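Local coordinates for phosphotransferase system, mannose/fructose/N-acetylgalactosamine-specific component IIB (Thermoanaerobacter tengcongensis, PDB 3LFJ), which probably transfers a phosphoryl group from a phosphohistidine protein to an incoming sugar, as the IIB component of a mannose-family phosphotransferase system, at residues 148-152 against 175-179; 29-34 against 103-107; 24-28 against 42-46; 110-115 against 153-158; 125-130 against 140-144. One frame throughout, in Å; residues are numbered along the deposited sequence. Where two conformers were deposited one is given.

Interaction 1 of 5, residues 148-152 against 175-179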
# COMPACT_ATOMS: atom_id res chain seq x y z
N VAL A 148 14.40 -1.55 -4.00
CA VAL A 148 14.24 -2.95 -4.37
C VAL A 148 14.83 -3.85 -3.29
O VAL A 148 14.23 -4.87 -2.95
CB VAL A 148 14.85 -3.26 -5.74
CG1 VAL A 148 14.69 -4.73 -6.05
CG2 VAL A 148 14.16 -2.42 -6.82
N LYS A 149 15.97 -3.45 -2.72
CA LYS A 149 16.57 -4.18 -1.60
C LYS A 149 15.60 -4.24 -0.41
O LYS A 149 15.44 -5.28 0.23
CB LYS A 149 17.90 -3.54 -1.18
CG LYS A 149 19.04 -3.80 -2.16
N THR A 150 14.90 -3.17 -0.14
CA THR A 150 13.92 -3.13 0.93
C THR A 150 12.74 -4.06 0.63
O THR A 150 12.23 -4.74 1.55
CB THR A 150 13.40 -1.69 1.14
OG1 THR A 150 14.50 -0.84 1.50
CG2 THR A 150 12.49 -1.62 2.36
N LEU A 151 12.28 -4.08 -0.57
CA LEU A 151 11.17 -4.96 -0.91
C LEU A 151 11.57 -6.43 -0.76
O LEU A 151 10.81 -7.23 -0.22
CB LEU A 151 10.65 -4.67 -2.32
CG LEU A 151 9.93 -3.32 -2.46
CD1 LEU A 151 9.55 -3.08 -3.91
CD2 LEU A 151 8.70 -3.27 -1.57
N LEU A 152 12.79 -6.74 -1.18
CA LEU A 152 13.33 -8.09 -1.03
C LEU A 152 13.42 -8.49 0.44
O LEU A 152 13.13 -9.63 0.80
CB LEU A 152 14.70 -8.19 -1.70
CG LEU A 152 14.62 -8.23 -3.23
CD1 LEU A 152 16.00 -8.13 -3.86
CD2 LEU A 152 13.90 -9.48 -3.69
N LEU A 175 8.10 -9.18 -8.11
CA LEU A 175 9.36 -8.63 -7.63
C LEU A 175 10.56 -9.36 -8.22
O LEU A 175 11.54 -8.74 -8.62
CB LEU A 175 9.40 -8.67 -6.10
CG LEU A 175 10.66 -8.12 -5.43
CD1 LEU A 175 10.94 -6.69 -5.87
CD2 LEU A 175 10.54 -8.23 -3.89
N THR A 176 10.50 -10.69 -8.26
CA THR A 176 11.64 -11.46 -8.76
C THR A 176 11.97 -11.09 -10.21
O THR A 176 13.14 -11.03 -10.59
CB THR A 176 11.39 -12.97 -8.66
OG1 THR A 176 10.16 -13.29 -9.33
CG2 THR A 176 11.28 -13.38 -7.21
N THR A 177 10.93 -10.83 -11.00
CA THR A 177 11.09 -10.42 -12.39
C THR A 177 11.69 -9.03 -12.49
O THR A 177 12.49 -8.74 -13.40
CB THR A 177 9.75 -10.44 -13.14
OG1 THR A 177 9.20 -11.76 -13.09
CG2 THR A 177 9.92 -10.02 -14.59
N VAL A 178 11.30 -8.16 -11.56
CA VAL A 178 11.86 -6.82 -11.51
C VAL A 178 13.37 -6.87 -11.31
O VAL A 178 14.13 -6.17 -12.00
CB VAL A 178 11.22 -6.00 -10.35
CG1 VAL A 178 11.99 -4.70 -10.10
CG2 VAL A 178 9.76 -5.69 -10.66
N VAL A 179 13.80 -7.69 -10.37
CA VAL A 179 15.23 -7.80 -10.08
C VAL A 179 15.97 -8.36 -11.29
O VAL A 179 16.99 -7.81 -11.72
CB VAL A 179 15.50 -8.71 -8.89
CG1 VAL A 179 16.99 -9.01 -8.78
CG2 VAL A 179 14.96 -8.08 -7.60

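Interaction 2 of 5, residues 29-34 against 103-107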
# COMPACT_ATOMS: atom_id res chain seq x y z
N ILE A 29 0.93 0.25 -2.35
CA ILE A 29 1.75 1.46 -2.25
C ILE A 29 1.49 2.31 -3.49
O ILE A 29 1.67 1.86 -4.63
CB ILE A 29 3.25 1.13 -2.13
CG1 ILE A 29 3.51 0.46 -0.76
CG2 ILE A 29 4.10 2.42 -2.31
CD1 ILE A 29 4.87 -0.20 -0.60
N ASP A 30 1.05 3.55 -3.29
CA ASP A 30 0.83 4.47 -4.40
C ASP A 30 1.05 5.86 -3.87
O ASP A 30 0.33 6.32 -2.97
CB ASP A 30 -0.60 4.32 -4.96
CG ASP A 30 -0.84 5.14 -6.23
OD1 ASP A 30 -0.19 6.19 -6.44
OD2 ASP A 30 -1.72 4.74 -7.02
N ASP A 31 2.10 6.53 -4.37
CA ASP A 31 2.45 7.84 -3.81
C ASP A 31 1.44 8.94 -4.11
O ASP A 31 1.55 10.04 -3.57
CB ASP A 31 3.88 8.27 -4.16
CG ASP A 31 4.17 8.30 -5.65
OD1 ASP A 31 3.27 8.05 -6.47
OD2 ASP A 31 5.33 8.61 -6.00
N ARG A 32 0.45 8.62 -4.94
CA ARG A 32 -0.65 9.53 -5.17
C ARG A 32 -1.97 9.10 -4.52
O ARG A 32 -3.00 9.73 -4.65
CB ARG A 32 -0.77 9.91 -6.65
CG ARG A 32 0.37 10.81 -7.09
CD ARG A 32 0.40 10.96 -8.54
NE ARG A 32 -0.90 11.21 -9.09
CZ ARG A 32 -1.52 10.46 -10.01
NH1 ARG A 32 -1.05 9.32 -10.56
NH2 ARG A 32 -2.68 10.88 -10.36
N LEU A 33 -1.86 8.02 -3.74
CA LEU A 33 -2.98 7.55 -2.89
C LEU A 33 -4.31 7.37 -3.62
O LEU A 33 -4.41 6.53 -4.50
CB LEU A 33 -3.11 8.43 -1.63
CG LEU A 33 -1.86 8.37 -0.74
CD1 LEU A 33 -1.85 9.46 0.34
CD2 LEU A 33 -1.65 6.98 -0.13
N ILE A 34 -5.33 8.14 -3.24
CA ILE A 34 -6.62 8.04 -3.91
C ILE A 34 -6.67 9.09 -5.02
O ILE A 34 -6.80 10.28 -4.75
CB ILE A 34 -7.77 8.20 -2.92
CG1 ILE A 34 -7.65 7.16 -1.79
CG2 ILE A 34 -9.10 8.01 -3.66
CD1 ILE A 34 -8.82 7.20 -0.81
N LEU A 103 -3.58 1.30 2.24
CA LEU A 103 -2.97 2.12 1.21
C LEU A 103 -1.84 2.94 1.84
O LEU A 103 -2.06 3.67 2.80
CB LEU A 103 -4.06 3.02 0.61
CG LEU A 103 -3.66 3.89 -0.58
CD1 LEU A 103 -3.06 3.03 -1.67
CD2 LEU A 103 -4.91 4.62 -1.09
N PHE A 104 -0.63 2.79 1.30
CA PHE A 104 0.54 3.56 1.76
C PHE A 104 0.99 4.49 0.67
O PHE A 104 0.86 4.18 -0.50
CB PHE A 104 1.73 2.62 2.08
CG PHE A 104 1.43 1.61 3.12
CD1 PHE A 104 1.63 1.90 4.46
CD2 PHE A 104 0.92 0.35 2.77
CE1 PHE A 104 1.35 0.95 5.45
CE2 PHE A 104 0.64 -0.60 3.77
CZ PHE A 104 0.86 -0.30 5.10
N LYS A 105 1.58 5.61 1.06
CA LYS A 105 2.19 6.50 0.10
C LYS A 105 3.57 6.01 -0.37
O LYS A 105 3.99 6.29 -1.49
CB LYS A 105 2.33 7.89 0.74
CG LYS A 105 2.64 9.02 -0.21
CD LYS A 105 2.72 10.31 0.61
CE LYS A 105 2.97 11.51 -0.28
NZ LYS A 105 3.07 12.75 0.58
N ASN A 106 4.28 5.28 0.49
CA ASN A 106 5.65 4.90 0.17
C ASN A 106 6.06 3.61 0.86
O ASN A 106 5.43 3.15 1.82
CB ASN A 106 6.60 6.06 0.55
CG ASN A 106 6.34 6.60 1.94
OD1 ASN A 106 6.38 5.87 2.92
ND2 ASN A 106 6.07 7.91 2.03
N ILE A 107 7.15 3.03 0.34
CA ILE A 107 7.70 1.79 0.86
C ILE A 107 8.14 1.89 2.31
O ILE A 107 7.86 1.00 3.12
CB ILE A 107 8.86 1.27 -0.03
CG1 ILE A 107 8.31 0.84 -1.39
CG2 ILE A 107 9.58 0.11 0.66
CD1 ILE A 107 9.38 0.77 -2.48

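Interaction 3 of 5, residues 24-28 against 42-46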
# COMPACT_ATOMS: atom_id res chain seq x y z
N ILE A 24 -6.74 -7.69 7.13
CA ILE A 24 -6.10 -7.00 6.01
C ILE A 24 -6.37 -7.78 4.73
O ILE A 24 -5.85 -8.89 4.56
CB ILE A 24 -4.61 -6.90 6.26
CG1 ILE A 24 -4.38 -6.14 7.57
CG2 ILE A 24 -3.92 -6.18 5.08
CD1 ILE A 24 -3.09 -6.48 8.23
N VAL A 25 -7.18 -7.21 3.84
CA VAL A 25 -7.54 -7.93 2.62
C VAL A 25 -6.60 -7.64 1.45
O VAL A 25 -6.54 -8.41 0.50
CB VAL A 25 -9.00 -7.67 2.19
CG1 VAL A 25 -9.95 -8.09 3.30
CG2 VAL A 25 -9.22 -6.20 1.81
N PHE A 26 -5.87 -6.52 1.54
CA PHE A 26 -4.95 -6.13 0.48
C PHE A 26 -4.09 -5.01 1.02
O PHE A 26 -4.47 -4.36 2.00
CB PHE A 26 -5.72 -5.62 -0.74
CG PHE A 26 -4.97 -5.77 -2.04
CD1 PHE A 26 -4.77 -7.03 -2.60
CD2 PHE A 26 -4.49 -4.66 -2.71
CE1 PHE A 26 -4.10 -7.18 -3.80
CE2 PHE A 26 -3.83 -4.81 -3.93
CZ PHE A 26 -3.63 -6.07 -4.46
N ALA A 27 -2.93 -4.79 0.40
CA ALA A 27 -2.09 -3.64 0.72
C ALA A 27 -1.47 -3.12 -0.56
O ALA A 27 -1.02 -3.90 -1.40
CB ALA A 27 -1.02 -3.99 1.74
N ARG A 28 -1.45 -1.80 -0.70
CA ARG A 28 -0.98 -1.17 -1.93
C ARG A 28 -0.14 0.06 -1.59
O ARG A 28 -0.47 0.81 -0.65
CB ARG A 28 -2.17 -0.78 -2.80
CG ARG A 28 -1.85 0.12 -4.00
CD ARG A 28 -3.10 0.32 -4.82
NE ARG A 28 -2.93 1.31 -5.88
CZ ARG A 28 -2.52 1.02 -7.12
NH1 ARG A 28 -2.39 1.99 -8.00
NH2 ARG A 28 -2.21 -0.23 -7.47
N TRP A 42 -9.92 -0.81 -7.89
CA TRP A 42 -9.40 -1.76 -6.91
C TRP A 42 -10.46 -2.24 -5.92
O TRP A 42 -10.51 -3.42 -5.60
CB TRP A 42 -8.19 -1.17 -6.16
CG TRP A 42 -6.94 -1.26 -6.98
CD1 TRP A 42 -6.30 -0.23 -7.63
CD2 TRP A 42 -6.17 -2.44 -7.24
NE1 TRP A 42 -5.19 -0.72 -8.29
CE2 TRP A 42 -5.09 -2.07 -8.07
CE3 TRP A 42 -6.30 -3.78 -6.86
CZ2 TRP A 42 -4.15 -2.99 -8.54
CZ3 TRP A 42 -5.35 -4.71 -7.32
CH2 TRP A 42 -4.29 -4.30 -8.15
N MET A 43 -11.31 -1.33 -5.45
CA MET A 43 -12.24 -1.69 -4.39
C MET A 43 -13.36 -2.60 -4.88
O MET A 43 -13.98 -3.27 -4.07
CB MET A 43 -12.81 -0.45 -3.70
CG MET A 43 -11.76 0.30 -2.86
SD MET A 43 -10.74 -0.72 -1.75
CE MET A 43 -11.91 -1.13 -0.47
N LYS A 44 -13.59 -2.64 -6.18
CA LYS A 44 -14.60 -3.57 -6.70
C LYS A 44 -14.27 -5.03 -6.39
O LYS A 44 -15.16 -5.87 -6.28
CB LYS A 44 -14.85 -3.33 -8.19
CG LYS A 44 -15.88 -2.22 -8.40
CD LYS A 44 -15.96 -1.71 -9.82
CE LYS A 44 -17.01 -0.61 -9.92
NZ LYS A 44 -17.14 -0.06 -11.29
N GLY A 45 -12.98 -5.31 -6.20
CA GLY A 45 -12.53 -6.62 -5.81
C GLY A 45 -12.61 -6.91 -4.31
O GLY A 45 -12.32 -8.03 -3.89
N PHE A 46 -12.99 -5.91 -3.52
CA PHE A 46 -13.03 -6.05 -2.06
C PHE A 46 -14.28 -5.37 -1.54
O PHE A 46 -14.21 -4.36 -0.84
CB PHE A 46 -11.75 -5.44 -1.45
CG PHE A 46 -10.49 -6.03 -2.02
CD1 PHE A 46 -9.99 -7.24 -1.54
CD2 PHE A 46 -9.84 -5.42 -3.09
CE1 PHE A 46 -8.85 -7.80 -2.09
CE2 PHE A 46 -8.70 -5.99 -3.64
CZ PHE A 46 -8.20 -7.17 -3.14

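Interaction 4 of 5, residues 110-115 against 153-158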
# COMPACT_ATOMS: atom_id res chain seq x y z
N CYS A 110 5.32 1.45 4.77
CA CYS A 110 4.93 0.05 4.79
C CYS A 110 5.93 -0.77 5.63
O CYS A 110 5.53 -1.56 6.48
CB CYS A 110 4.80 -0.48 3.37
SG CYS A 110 4.32 -2.22 3.31
N LYS A 111 7.22 -0.54 5.41
CA LYS A 111 8.25 -1.23 6.19
C LYS A 111 8.09 -0.97 7.68
O LYS A 111 8.15 -1.89 8.50
CB LYS A 111 9.66 -0.84 5.72
CG LYS A 111 10.79 -1.34 6.64
CD LYS A 111 12.14 -0.81 6.16
CE LYS A 111 13.30 -1.70 6.58
NZ LYS A 111 13.39 -1.90 8.04
N ARG A 112 7.85 0.29 8.05
CA ARG A 112 7.65 0.59 9.46
C ARG A 112 6.49 -0.18 10.09
O ARG A 112 6.61 -0.68 11.23
CB ARG A 112 7.47 2.10 9.67
CG ARG A 112 8.75 2.87 9.46
CD ARG A 112 8.46 4.36 9.34
NE ARG A 112 7.85 4.87 10.56
CZ ARG A 112 7.10 5.96 10.61
NH1 ARG A 112 6.86 6.64 9.50
NH2 ARG A 112 6.58 6.37 11.78
N VAL A 113 5.36 -0.29 9.39
CA VAL A 113 4.24 -1.02 9.97
C VAL A 113 4.49 -2.52 10.00
O VAL A 113 4.09 -3.19 10.94
CB VAL A 113 2.87 -0.72 9.34
CG1 VAL A 113 2.48 0.74 9.58
CG2 VAL A 113 2.85 -1.08 7.90
N MET A 114 5.15 -3.06 8.97
CA MET A 114 5.46 -4.48 9.01
C MET A 114 6.49 -4.77 10.11
O MET A 114 6.37 -5.76 10.82
CB MET A 114 5.93 -4.96 7.65
CG MET A 114 4.85 -4.82 6.61
SD MET A 114 5.21 -5.72 5.10
CE MET A 114 4.98 -7.40 5.68
N ASP A 115 7.48 -3.90 10.26
CA ASP A 115 8.43 -4.05 11.37
C ASP A 115 7.76 -3.95 12.74
O ASP A 115 8.26 -4.51 13.73
CB ASP A 115 9.58 -3.04 11.25
CG ASP A 115 10.53 -3.37 10.12
OD1 ASP A 115 10.45 -4.50 9.56
OD2 ASP A 115 11.36 -2.50 9.78
N GLU A 153 13.82 -7.54 1.28
CA GLU A 153 13.92 -7.79 2.71
C GLU A 153 12.55 -8.05 3.33
O GLU A 153 12.41 -8.92 4.20
CB GLU A 153 14.64 -6.63 3.39
CG GLU A 153 14.70 -6.71 4.90
CD GLU A 153 15.42 -5.53 5.51
OE1 GLU A 153 15.21 -4.38 5.05
OE2 GLU A 153 16.20 -5.74 6.47
N LEU A 154 11.52 -7.32 2.89
CA LEU A 154 10.18 -7.60 3.37
C LEU A 154 9.72 -9.01 2.96
O LEU A 154 9.11 -9.73 3.76
CB LEU A 154 9.19 -6.55 2.86
CG LEU A 154 9.36 -5.12 3.36
CD1 LEU A 154 8.22 -4.30 2.79
CD2 LEU A 154 9.35 -5.04 4.87
N LYS A 155 10.01 -9.39 1.72
CA LYS A 155 9.69 -10.74 1.24
C LYS A 155 10.40 -11.81 2.08
O LYS A 155 9.79 -12.78 2.51
CB LYS A 155 10.08 -10.87 -0.24
CG LYS A 155 9.94 -12.29 -0.80
N THR A 156 11.69 -11.60 2.31
CA THR A 156 12.48 -12.57 3.07
C THR A 156 12.01 -12.71 4.52
O THR A 156 11.84 -13.82 5.03
CB THR A 156 13.97 -12.22 3.04
OG1 THR A 156 14.43 -12.20 1.69
CG2 THR A 156 14.80 -13.24 3.83
N LYS A 157 11.79 -11.57 5.19
CA LYS A 157 11.44 -11.57 6.60
C LYS A 157 9.99 -11.97 6.87
O LYS A 157 9.71 -12.62 7.87
CB LYS A 157 11.67 -10.19 7.23
CG LYS A 157 13.11 -9.74 7.31
CD LYS A 157 13.21 -8.45 8.11
CE LYS A 157 14.64 -7.96 8.22
NZ LYS A 157 14.72 -6.65 8.93
N TYR A 158 9.08 -11.53 6.00
CA TYR A 158 7.66 -11.62 6.29
C TYR A 158 6.87 -12.47 5.30
O TYR A 158 5.66 -12.66 5.47
CB TYR A 158 7.07 -10.21 6.36
CG TYR A 158 7.75 -9.33 7.39
CD1 TYR A 158 7.77 -9.69 8.73
CD2 TYR A 158 8.40 -8.15 7.01
CE1 TYR A 158 8.40 -8.88 9.67
CE2 TYR A 158 9.04 -7.34 7.95
CZ TYR A 158 9.03 -7.72 9.27
OH TYR A 158 9.66 -6.93 10.21

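Interaction 5 of 5, residues 125-130 against 140-144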
# COMPACT_ATOMS: atom_id res chain seq x y z
N ILE A 125 2.68 -2.89 -5.56
CA ILE A 125 3.34 -1.61 -5.84
C ILE A 125 2.60 -0.93 -7.00
O ILE A 125 2.70 -1.36 -8.16
CB ILE A 125 4.84 -1.81 -6.19
CG1 ILE A 125 5.54 -2.75 -5.20
CG2 ILE A 125 5.53 -0.45 -6.28
CD1 ILE A 125 5.42 -2.34 -3.71
N GLY A 126 1.82 0.10 -6.69
CA GLY A 126 0.94 0.74 -7.65
C GLY A 126 1.44 2.02 -8.28
O GLY A 126 1.14 2.30 -9.45
N GLY A 127 2.18 2.81 -7.52
CA GLY A 127 2.64 4.11 -8.01
C GLY A 127 3.84 4.59 -7.24
O GLY A 127 3.80 4.74 -6.02
N VAL A 128 4.95 4.78 -7.96
CA VAL A 128 6.15 5.34 -7.37
C VAL A 128 6.77 6.23 -8.45
O VAL A 128 7.17 5.74 -9.51
CB VAL A 128 7.17 4.27 -6.94
CG1 VAL A 128 8.34 4.96 -6.22
CG2 VAL A 128 6.55 3.21 -6.00
N ALA A 129 6.78 7.54 -8.22
CA ALA A 129 7.19 8.48 -9.27
C ALA A 129 8.69 8.38 -9.56
O ALA A 129 9.50 8.07 -8.69
CB ALA A 129 6.81 9.89 -8.89
N LYS A 130 9.04 8.66 -10.80
CA LYS A 130 10.45 8.70 -11.18
C LYS A 130 11.18 9.84 -10.49
O LYS A 130 10.67 10.95 -10.36
CB LYS A 130 10.54 8.85 -12.71
CG LYS A 130 11.98 8.90 -13.25
CD LYS A 130 12.62 7.54 -13.16
CE LYS A 130 13.89 7.45 -14.03
NZ LYS A 130 14.94 8.32 -13.50
N SER A 140 3.86 3.69 -14.31
CA SER A 140 3.44 4.06 -12.97
C SER A 140 4.51 3.86 -11.90
O SER A 140 4.42 4.44 -10.83
CB SER A 140 2.15 3.34 -12.55
OG SER A 140 2.32 1.94 -12.52
N VAL A 141 5.50 3.02 -12.17
CA VAL A 141 6.47 2.69 -11.13
C VAL A 141 7.94 2.80 -11.56
O VAL A 141 8.34 2.23 -12.58
CB VAL A 141 6.24 1.26 -10.57
CG1 VAL A 141 7.36 0.86 -9.59
CG2 VAL A 141 4.88 1.18 -9.88
N SER A 142 8.71 3.54 -10.77
CA SER A 142 10.17 3.55 -10.84
C SER A 142 10.70 3.22 -9.45
O SER A 142 10.07 3.57 -8.44
CB SER A 142 10.68 4.94 -11.24
OG SER A 142 10.25 5.29 -12.54
N LEU A 143 11.85 2.55 -9.36
CA LEU A 143 12.38 2.15 -8.05
C LEU A 143 13.90 2.31 -7.99
O LEU A 143 14.58 2.05 -8.98
CB LEU A 143 12.03 0.69 -7.74
CG LEU A 143 10.56 0.32 -7.54
CD1 LEU A 143 10.37 -1.18 -7.53
CD2 LEU A 143 10.03 0.92 -6.24
N SER A 144 14.42 2.72 -6.84
CA SER A 144 15.88 2.74 -6.67
C SER A 144 16.35 1.35 -6.30
O SER A 144 15.58 0.49 -5.87
CB SER A 144 16.29 3.71 -5.57
OG SER A 144 15.90 3.19 -4.31
O HOH W 1 2.06 -0.41 -10.89

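Interaction 1 of 5, residues 148-152 against 175-179
Leu175 meets Leu151 and Leu152, and Val179 meets Val148 and Leu152, where two helices of the C-terminal part of the chain pack beside the alpha/beta sheet. The segment axes run mostly antiparallel, at 145° and 10.9 Å apart at closest approach, and no hydrogen bond crosses between them, so the contact is wholly apolar. Its leucine part centres on Leu175. The CG of this residue lies opposite the backbone N (chi1 -180°), which directs the isobutyl group across the interface; its CD2 comes 3.9 Å from CB of Leu151 and also approaches the main chain there, while CD1 lies beside the same CB. Leu152 brings its CD2 obliquely against the CD2 branch of Leu175, 3.6 Å away. The valine part lies one helical turn further along helix 175-182. There CG1 of Val148 packs at 3.7 Å from CG2 of Val179, the register pairing Val148 with Val179 and Leu152 with Leu175. Behind the interface, Leu151 continues onto Leu123 and Ile125 of strand 122-127, and Leu175 onto Val162 of strand 161-164, which joins the helix pair to the central sheet. Leu152 and Val179 reach toward each other tip to tip, CD1 to CG2 at 3.9 Å.

Interaction 2 of 5, residues 29-34 against 103-107
Ile29 and Phe104 face each other across neighbouring parallel strands, their CA atoms 4.7 Å apart. The bond that joins the backbones here runs from Asp30 N to Phe104 O, 2.9 Å long with an angle of 167° at the hydrogen, and a CA-H...O contact from Ile29 reaches the same oxygen. The side chain of Ile29 spreads over the other segment by separate branches: CG1 lies near CB of Phe104, CG2 sits over the main chain of Asn106, and CD1 crosses Ile107 at about a right angle, 3.7 Å from its CG1. Leu33 and Ile34 fill a second apolar patch. CD2 of Leu33 touches CG of Leu103 at 3.7 Å, and CG1 of Ile34 lies 3.8 Å from CD2 of Leu103. The alkyl chain of Lys105, extended throughout, runs past the main chain of Asp31.

These contacts gather at the C-terminal ends of strands 22-30 and 98-104, interior strands of the mostly parallel alpha/beta sheet, where loops leave them. The chain turns at the end of strand 22-30 in a type I turn, Asp30 to Leu33, and Asp30 also forms an Asx turn: its OD1 accepts from Arg32 N at 2.9 Å, met on the anti side and 33° out of the carboxylate plane. The other oxygen, OD2, takes a salt bridge from Arg28 and a hydrogen bond from His35, so neighbours on both sides in sequence fix the carboxylate. Asp31 OD2 accepts from the backbone N of Ala129. Asn106 is the N-cap of helix 107-115, its side chain capping a backbone N of the first turn; its OD1 is also hydrogen-bonded to Thr109 OG1.

Interaction 3 of 5, residues 24-28 against 42-46
Phe26 meets two aromatic partners, Trp42 and Phe46, and is turned differently against each. Toward the six-membered ring of Trp42 its plane is tilted by 29°, but the rings are slid apart with centroids 5.2 Å from each other, so they hardly overlap and meet through CZ of Phe26 and CZ3 of Trp42. Against Phe46 the planes stand oblique; CB of Phe26 sits over the face of that ring, 4.2 Å from its centroid, a CH-pi contact. Val25 adds CG2, 3.6 Å from CD1 of Phe46. Phe101 of strand 98-104 meets both phenylalanine rings and extends the cluster. Trp42 of helix 38-43 and Phe46 of the type I turn Met43 to Phe46 are thus joined to strand 22-30 by aromatic packing.

Arg28 stretches out straight from CG to NE, with CG opposite the backbone N (chi1 170°), and this carries its guanidinium to the indole. The two planes are 38° apart, and NE1 of Trp42 lies over one guanidinium face, 3.1 Å from NH2 of Arg28. NH1 makes a salt bridge with Asp30. NE1 and NH2, though both donors, can lie close because each points its hydrogen to a different carbonyl, Met166 O and Gln165 O.

Interaction 4 of 5, residues 110-115 against 153-158
Segments 110-115 and 153-158 run side by side in nearly the same direction, their axes 12° apart and 11.5 Å from each other at closest approach, with Lys111 matched to Leu154 and Met114 to Tyr158. Met114 bends at its last torsion (chi3 72°), which turns the methyl CE onto Tyr158, 3.6 Å from CB. Its sulfur makes an oblique Met-aromatic contact with the same ring, SD lying 5.3 Å from the ring centroid, and also touches CD1 of Leu154 at 4.1 Å. On the inner side Met114 and Cys110 pack on Ile120.

A polar network lies on the outer side. Tyr158 OH donates across the contact to Asp115 OD1 over 2.6 Å, meeting the oxygen on its anti side; the carboxylate and ring planes are 49° apart. In an intrahelical salt bridge, four residues apart, Lys111 NZ uses the syn lone pair of Asp115 OD2, 2.7 Å away, so both carboxylate oxygens have a donor. A second intrahelical bridge of the same spacing brings Lys157 NZ from above the carboxylate plane of Glu153, 3.0 Å from OE2. Lys111 NZ remains 4.3 Å from Glu153 OE1, beyond a salt bridge, but the opposite charges should still attract weakly. Helix 107-115 follows strand 98-104 of the central sheet, and helix 145-158 comes after strand 122-127 and the excursion beyond it; neighbouring parallel helices beside a mostly parallel sheet are characteristic of an open alpha/beta fold.

Interaction 5 of 5, residues 125-130 against 140-144
Val128 and Val141 form a single backbone bridge, held by two hydrogen bonds. Val128 N donates to Ser140 O at 2.9 Å, in the carbonyl plane, and Val128 O receives Ser142 N at 3.0 Å, the donor tilted 24° from the carbonyl plane of Val128. Both polar backbone atoms of Val128 are therefore satisfied by the other segment. CA-H...O contacts supplement the pair: Gly127 CA approaches Ser140 O, and Val141 CA approaches Val128 O.

A water completes the polar set. It donates to Ile125 O at 3.0 Å and to Gly126 O at 3.2 Å, and accepts from Ser140 OG at 2.9 Å, so a single molecule links the end of strand 122-127 to the loop. The serine OG takes the position between backbone N and carbonyl carbon (chi1 62°), which turns it to this water. By contrast Ser142 O, buried by the contact, has no partner in the model; CG1 of Val128 lies 3.1 Å from it. Further along, Ala129 O accepts from Arg134, and Lys130 NZ bonds to Arg134 O.

Apolar contacts back the bridge, with CG2 of Ile125 4.0 Å from CG1 of Val141. The paths of the two segments are 83° apart, so this is no extended strand pair but a local bridge that ties the excursion holding the small antiparallel pair 135-136 and 142-143 to the C-terminal end of strand 122-127 in the central sheet.

Overall arrangement
Starting at the N terminus, strand 22-30 takes part in two contacts. Interaction 3 closes the short loop from the strand to the end of helix 38-43, and interaction 2 joins the strand's end to 103-107; the two cross along the chain. Interaction 4 then opens at helix 107-115 and closes at helix 145-158. Interaction 5 is nested in that loop, binding the end of strand 122-127 to 140-144. Interaction 1 opens on the same helix 145-158, crosses interaction 4 and closes on helix 175-182. Interactions 2, 3 and 5 meet at the central sheet; interactions 1 and 4 pack helices beside it, touching through Thr150 and Lys111.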